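D-alanyl-D-alanine carboxypeptidase (Streptococcus pneumoniae R6, PDB 1XP4) probably trims the terminal D-alanine from peptidoglycan precursor peptides, as a serine-type carboxypeptidase of the S11 family involved in cell wall synthesis. Local coordinates at residues 338-349 with 367-378. Residues are numbered along the deposited sequence; the frame is centred on the assembly and turned at random.
Sequences APLEAGTVVGHL and PSFEMVADKKIE
Met371, a selenomethionine here, sits opposite two residues, Val346 and Gly347, the mark of a classic beta bulge in the antiparallel pairing of strands 345-349 and 368-373, within the C-terminal domain of the penicillin-binding protein 5 family. The pair illustrates how two strands stay joined while their register slips by one residue. Met371 O takes a bond of 2.9 Å from Val346 N and a weak one from Gly347 N. Beyond the bulge Leu349 and Phe369 bond reciprocally through their backbones, Leu349 N reaching Phe369 O at 2.7 Å.

The tightly packed side lies around Val346, Ala373, Leu349 and Met371. Val346 stands with CG1 anti to its amide nitrogen (chi1 -168°), which turns CG2 toward Ala373 CB; Leu340 CD2 reaches the same methyl at 3.9 Å. On the face shared by Leu349, Phe369 and Met371, the selenomethionine side chain is bent at chi2 and chi3, and its SE lies 3.8 Å from Leu349 CD1. Ile313 of strand 313-318 covers Leu349 and Phe369.

The solvent side is looser. Glu341 and Lys376 extend alongside one another, but Glu341 OE1 and Lys376 NZ stay 4.1 Å apart, too far for a salt bridge. Where 338-344 leads into the strand, a type II turn from Glu341 to Thr344 is braced by Thr344 OG1 on Glu341 O. His348 and Glu370 also lie alongside, ring and carboxylate planes 39° apart, with a weak bond of 3.5 Å from His348 NE2 to Glu370 OE2.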
ATOM      1  N   ALA A 338       5.059  19.669 -34.557  1.00 69.86           N
ATOM      2  CA  ALA A 338       5.985  18.644 -35.023  1.00 68.32           C
ATOM      3  C   ALA A 338       7.382  19.252 -34.952  1.00 67.01           C
ATOM      4  O   ALA A 338       7.519  20.465 -34.803  1.00 68.32           O
ATOM      5  CB  ALA A 338       5.666  18.229 -36.449  1.00 68.04           C
ATOM      6  N   PRO A 339       8.434  18.423 -35.057  1.00 65.01           N
ATOM      7  CA  PRO A 339       8.359  16.976 -35.263  1.00 63.09           C
ATOM      8  C   PRO A 339       7.941  16.181 -34.021  1.00 60.04           C
ATOM      9  O   PRO A 339       8.218  16.567 -32.880  1.00 59.05           O
ATOM     10  CB  PRO A 339       9.768  16.623 -35.724  1.00 63.99           C
ATOM     11  CG  PRO A 339      10.597  17.540 -34.928  1.00 63.02           C
ATOM     12  CD  PRO A 339       9.847  18.858 -35.060  1.00 64.23           C
ATOM     13  N   LEU A 340       7.257  15.071 -34.272  1.00 56.33           N
ATOM     14  CA  LEU A 340       6.796  14.188 -33.215  1.00 53.44           C
ATOM     15  C   LEU A 340       7.521  12.853 -33.352  1.00 51.14           C
ATOM     16  O   LEU A 340       7.364  12.156 -34.354  1.00 48.71           O
ATOM     17  CB  LEU A 340       5.281  13.978 -33.320  1.00 53.49           C
ATOM     18  CG  LEU A 340       4.608  13.164 -32.212  1.00 54.25           C
ATOM     19  CD1 LEU A 340       4.697  13.909 -30.882  1.00 54.17           C
ATOM     20  CD2 LEU A 340       3.158  12.914 -32.583  1.00 53.46           C
ATOM     21  N   GLU A 341       8.320  12.510 -32.346  1.00 50.44           N
ATOM     22  CA  GLU A 341       9.073  11.260 -32.349  1.00 51.07           C
ATOM     23  C   GLU A 341       8.164  10.082 -32.047  1.00 50.22           C
ATOM     24  O   GLU A 341       7.213  10.207 -31.281  1.00 50.68           O
ATOM     25  CB  GLU A 341      10.194  11.290 -31.303  1.00 52.52           C
ATOM     26  CG  GLU A 341      11.250  12.373 -31.496  1.00 55.43           C
ATOM     27  CD  GLU A 341      11.805  12.430 -32.917  1.00 58.11           C
ATOM     28  OE1 GLU A 341      11.967  11.363 -33.551  1.00 59.23           O
ATOM     29  OE2 GLU A 341      12.094  13.549 -33.396  1.00 57.56           O
ATOM     30  N   ALA A 342       8.462   8.936 -32.648  1.00 49.94           N
ATOM     31  CA  ALA A 342       7.666   7.736 -32.426  1.00 48.86           C
ATOM     32  C   ALA A 342       7.854   7.266 -30.988  1.00 48.29           C
ATOM     33  O   ALA A 342       8.980   7.060 -30.537  1.00 48.83           O
ATOM     34  CB  ALA A 342       8.093   6.644 -33.392  1.00 48.26           C
ATOM     35  N   GLY A 343       6.752   7.103 -30.266  1.00 46.82           N
ATOM     36  CA  GLY A 343       6.847   6.657 -28.891  1.00 46.41           C
ATOM     37  C   GLY A 343       6.348   7.692 -27.903  1.00 46.31           C
ATOM     38  O   GLY A 343       5.896   7.359 -26.806  1.00 44.46           O
ATOM     39  N   THR A 344       6.434   8.957 -28.295  1.00 46.62           N
ATOM     40  CA  THR A 344       5.989  10.040 -27.438  1.00 46.33           C
ATOM     41  C   THR A 344       4.500   9.869 -27.140  1.00 45.04           C
ATOM     42  O   THR A 344       3.730   9.413 -27.995  1.00 44.19           O
ATOM     43  CB  THR A 344       6.250  11.417 -28.106  1.00 48.24           C
ATOM     44  OG1 THR A 344       5.403  11.569 -29.251  1.00 50.54           O
ATOM     45  CG2 THR A 344       7.709  11.525 -28.555  1.00 46.37           C
ATOM     46  N   VAL A 345       4.107  10.211 -25.915  1.00 42.90           N
ATOM     47  CA  VAL A 345       2.717  10.106 -25.487  1.00 39.72           C
ATOM     48  C   VAL A 345       1.885  11.079 -26.320  1.00 39.36           C
ATOM     49  O   VAL A 345       2.254  12.245 -26.470  1.00 39.37           O
ATOM     50  CB  VAL A 345       2.589  10.462 -23.997  1.00 38.63           C
ATOM     51  CG1 VAL A 345       1.176  10.192 -23.513  1.00 39.55           C
ATOM     52  CG2 VAL A 345       3.591   9.659 -23.194  1.00 36.17           C
ATOM     53  N   VAL A 346       0.765  10.616 -26.862  1.00 37.85           N
ATOM     54  CA  VAL A 346      -0.053  11.492 -27.691  1.00 37.56           C
ATOM     55  C   VAL A 346      -1.524  11.563 -27.283  1.00 35.76           C
ATOM     56  O   VAL A 346      -2.295  12.359 -27.823  1.00 33.95           O
ATOM     57  CB  VAL A 346       0.047  11.072 -29.168  1.00 37.88           C
ATOM     58  CG1 VAL A 346      -0.549  12.142 -30.052  1.00 41.64           C
ATOM     59  CG2 VAL A 346       1.499  10.863 -29.541  1.00 39.99           C
ATOM     60  N   GLY A 347      -1.910  10.739 -26.321  1.00 34.14           N
ATOM     61  CA  GLY A 347      -3.288  10.744 -25.874  1.00 33.13           C
ATOM     62  C   GLY A 347      -3.472   9.767 -24.738  1.00 32.94           C
ATOM     63  O   GLY A 347      -2.507   9.153 -24.286  1.00 31.83           O
ATOM     64  N   HIS A 348      -4.710   9.617 -24.277  1.00 33.42           N
ATOM     65  CA  HIS A 348      -5.001   8.702 -23.187  1.00 32.90           C
ATOM     66  C   HIS A 348      -6.304   7.944 -23.376  1.00 32.26           C
ATOM     67  O   HIS A 348      -7.285   8.487 -23.879  1.00 32.65           O
ATOM     68  CB  HIS A 348      -5.037   9.463 -21.858  1.00 35.00           C
ATOM     69  CG  HIS A 348      -3.687   9.904 -21.379  1.00 39.07           C
ATOM     70  ND1 HIS A 348      -3.065  11.049 -21.835  1.00 39.32           N
ATOM     71  CD2 HIS A 348      -2.818   9.324 -20.515  1.00 39.75           C
ATOM     72  CE1 HIS A 348      -1.871  11.154 -21.273  1.00 39.76           C
ATOM     73  NE2 HIS A 348      -1.698  10.119 -20.469  1.00 41.20           N
ATOM     74  N   LEU A 349      -6.294   6.674 -22.986  1.00 32.11           N
ATOM     75  CA  LEU A 349      -7.474   5.815 -23.060  1.00 32.11           C
ATOM     76  C   LEU A 349      -8.013   5.784 -21.637  1.00 32.74           C
ATOM     77  O   LEU A 349      -7.363   5.242 -20.747  1.00 35.25           O
ATOM     78  CB  LEU A 349      -7.086   4.395 -23.470  1.00 32.41           C
ATOM     79  CG  LEU A 349      -7.438   3.847 -24.853  1.00 33.31           C
ATOM     80  CD1 LEU A 349      -6.983   2.397 -24.945  1.00 32.70           C
ATOM     81  CD2 LEU A 349      -8.934   3.933 -25.076  1.00 34.90           C
ATOM     82  N   PRO A 367      -8.946   5.455 -14.032  1.00 36.74           N
ATOM     83  CA  PRO A 367      -7.935   4.907 -14.944  1.00 36.60           C
ATOM     84  C   PRO A 367      -7.867   5.431 -16.373  1.00 37.33           C
ATOM     85  O   PRO A 367      -8.848   5.414 -17.121  1.00 37.83           O
ATOM     86  CB  PRO A 367      -8.195   3.404 -14.892  1.00 35.35           C
ATOM     87  CG  PRO A 367      -9.655   3.321 -14.596  1.00 34.96           C
ATOM     88  CD  PRO A 367      -9.822   4.380 -13.533  1.00 36.54           C
ATOM     89  N   SER A 368      -6.678   5.897 -16.733  1.00 37.44           N
ATOM     90  CA  SER A 368      -6.399   6.405 -18.064  1.00 38.30           C
ATOM     91  C   SER A 368      -5.034   5.828 -18.413  1.00 37.74           C
ATOM     92  O   SER A 368      -4.093   5.906 -17.623  1.00 39.43           O
ATOM     93  CB  SER A 368      -6.348   7.938 -18.072  1.00 39.46           C
ATOM     94  OG  SER A 368      -5.117   8.427 -17.571  1.00 41.36           O
ATOM     95  N   PHE A 369      -4.936   5.232 -19.593  1.00 36.38           N
ATOM     96  CA  PHE A 369      -3.692   4.629 -20.035  1.00 34.07           C
ATOM     97  C   PHE A 369      -3.129   5.411 -21.217  1.00 34.40           C
ATOM     98  O   PHE A 369      -3.858   5.762 -22.146  1.00 36.04           O
ATOM     99  CB  PHE A 369      -3.957   3.173 -20.405  1.00 31.33           C
ATOM    100  CG  PHE A 369      -4.848   2.462 -19.425  1.00 30.01           C
ATOM    101  CD1 PHE A 369      -6.231   2.537 -19.541  1.00 29.76           C
ATOM    102  CD2 PHE A 369      -4.306   1.748 -18.359  1.00 28.91           C
ATOM    103  CE1 PHE A 369      -7.063   1.909 -18.605  1.00 30.58           C
ATOM    104  CE2 PHE A 369      -5.126   1.117 -17.421  1.00 27.31           C
ATOM    105  CZ  PHE A 369      -6.507   1.198 -17.544  1.00 27.76           C
ATOM    106  N   GLU A 370      -1.830   5.689 -21.177  1.00 34.86           N
ATOM    107  CA  GLU A 370      -1.188   6.451 -22.238  1.00 35.73           C
ATOM    108  C   GLU A 370      -1.124   5.737 -23.579  1.00 34.10           C
ATOM    109  O   GLU A 370      -0.844   4.542 -23.661  1.00 31.78           O
ATOM    110  CB  GLU A 370       0.216   6.876 -21.806  1.00 38.58           C
ATOM    111  CG  GLU A 370       0.212   7.756 -20.569  1.00 46.00           C
ATOM    112  CD  GLU A 370       1.583   8.307 -20.220  1.00 50.68           C
ATOM    113  OE1 GLU A 370       2.534   7.501 -20.074  1.00 51.47           O
ATOM    114  OE2 GLU A 370       1.701   9.548 -20.086  1.00 52.95           O
HETATM  115  N   MSE A 371      -1.411   6.496 -24.629  1.00 34.17           N
HETATM  116  CA  MSE A 371      -1.387   5.993 -25.989  1.00 35.16           C
HETATM  117  C   MSE A 371      -0.285   6.738 -26.717  1.00 35.62           C
HETATM  118  O   MSE A 371      -0.288   7.965 -26.824  1.00 37.14           O
HETATM  119  CB  MSE A 371      -2.738   6.210 -26.659  1.00 34.21           C
HETATM  120  CG  MSE A 371      -3.841   5.359 -26.049  1.00 36.31           C
HETATM  121 SE   MSE A 371      -3.663   3.474 -26.428  1.00 38.20          SE
HETATM  122  CE  MSE A 371      -4.430   3.470 -28.190  1.00 36.81           C
ATOM    123  N   VAL A 372       0.656   5.958 -27.217  1.00 35.74           N
ATOM    124  CA  VAL A 372       1.839   6.454 -27.887  1.00 35.00           C
ATOM    125  C   VAL A 372       1.748   6.619 -29.401  1.00 35.52           C
ATOM    126  O   VAL A 372       0.940   5.970 -30.066  1.00 36.09           O
ATOM    127  CB  VAL A 372       3.007   5.515 -27.524  1.00 33.39           C
ATOM    128  CG1 VAL A 372       4.130   5.654 -28.499  1.00 33.91           C
ATOM    129  CG2 VAL A 372       3.470   5.812 -26.114  1.00 31.56           C
ATOM    130  N   ALA A 373       2.587   7.504 -29.934  1.00 36.92           N
ATOM    131  CA  ALA A 373       2.659   7.754 -31.374  1.00 39.04           C
ATOM    132  C   ALA A 373       3.515   6.644 -31.976  1.00 40.92           C
ATOM    133  O   ALA A 373       4.630   6.405 -31.504  1.00 43.97           O
ATOM    134  CB  ALA A 373       3.313   9.097 -31.629  1.00 37.75           C
ATOM    135  N   ASP A 374       3.028   5.967 -33.013  1.00 39.72           N
ATOM    136  CA  ASP A 374       3.828   4.888 -33.583  1.00 41.19           C
ATOM    137  C   ASP A 374       4.438   5.225 -34.941  1.00 40.61           C
ATOM    138  O   ASP A 374       4.487   4.392 -35.840  1.00 42.57           O
ATOM    139  CB  ASP A 374       2.993   3.597 -33.648  1.00 42.37           C
ATOM    140  CG  ASP A 374       2.177   3.481 -34.909  1.00 41.27           C
ATOM    141  OD1 ASP A 374       1.696   4.518 -35.411  1.00 42.95           O
ATOM    142  OD2 ASP A 374       2.013   2.341 -35.389  1.00 41.32           O
ATOM    143  N   LYS A 375       4.941   6.450 -35.058  1.00 40.09           N
ATOM    144  CA  LYS A 375       5.540   6.947 -36.290  1.00 38.49           C
ATOM    145  C   LYS A 375       6.030   8.359 -35.988  1.00 40.49           C
ATOM    146  O   LYS A 375       5.556   8.991 -35.047  1.00 41.06           O
ATOM    147  CB  LYS A 375       4.468   6.975 -37.388  1.00 37.13           C
ATOM    148  CG  LYS A 375       4.862   7.522 -38.751  1.00 34.33           C
ATOM    149  CD  LYS A 375       3.651   7.416 -39.677  1.00 33.52           C
ATOM    150  CE  LYS A 375       3.898   7.942 -41.075  1.00 31.46           C
ATOM    151  NZ  LYS A 375       2.858   7.437 -42.018  1.00 30.44           N
ATOM    152  N   LYS A 376       6.985   8.848 -36.768  1.00 41.31           N
ATOM    153  CA  LYS A 376       7.504  10.196 -36.569  1.00 43.04           C
ATOM    154  C   LYS A 376       6.857  11.109 -37.607  1.00 43.46           C
ATOM    155  O   LYS A 376       6.490  10.648 -38.686  1.00 42.83           O
ATOM    156  CB  LYS A 376       9.027  10.191 -36.732  1.00 44.87           C
ATOM    157  CG  LYS A 376       9.690  11.565 -36.722  1.00 44.96           C
ATOM    158  CD  LYS A 376      11.185  11.430 -36.968  1.00 47.86           C
ATOM    159  CE  LYS A 376      11.890  12.777 -37.058  1.00 48.66           C
ATOM    160  NZ  LYS A 376      13.366  12.610 -37.246  1.00 46.79           N
ATOM    161  N   ILE A 377       6.710  12.393 -37.287  1.00 44.14           N
ATOM    162  CA  ILE A 377       6.104  13.338 -38.226  1.00 44.96           C
ATOM    163  C   ILE A 377       7.045  14.496 -38.582  1.00 47.93           C
ATOM    164  O   ILE A 377       7.842  14.940 -37.756  1.00 47.77           O
ATOM    165  CB  ILE A 377       4.793  13.906 -37.663  1.00 43.50           C
ATOM    166  CG1 ILE A 377       3.913  12.765 -37.144  1.00 42.45           C
ATOM    167  CG2 ILE A 377       4.050  14.662 -38.750  1.00 42.08           C
ATOM    168  CD1 ILE A 377       3.462  11.789 -38.212  1.00 41.43           C
ATOM    169  N   GLU A 378       6.923  14.982 -39.818  1.00 51.94           N
ATOM    170  CA  GLU A 378       7.757  16.057 -40.367  1.00 53.93           C
ATOM    171  C   GLU A 378       9.232  15.653 -40.308  1.00 56.57           C
ATOM    172  O   GLU A 378      10.034  16.365 -39.655  1.00 56.43           O
ATOM    173  CB  GLU A 378       7.569  17.384 -39.620  1.00 53.91           C
ATOM    174  CG  GLU A 378       8.373  18.528 -40.263  1.00 55.94           C
ATOM    175  CD  GLU A 378       8.603  19.710 -39.335  1.00 58.01           C
ATOM    176  OE1 GLU A 378       9.025  19.495 -38.179  1.00 59.90           O
ATOM    177  OE2 GLU A 378       8.379  20.859 -39.769  1.00 59.70           O
TER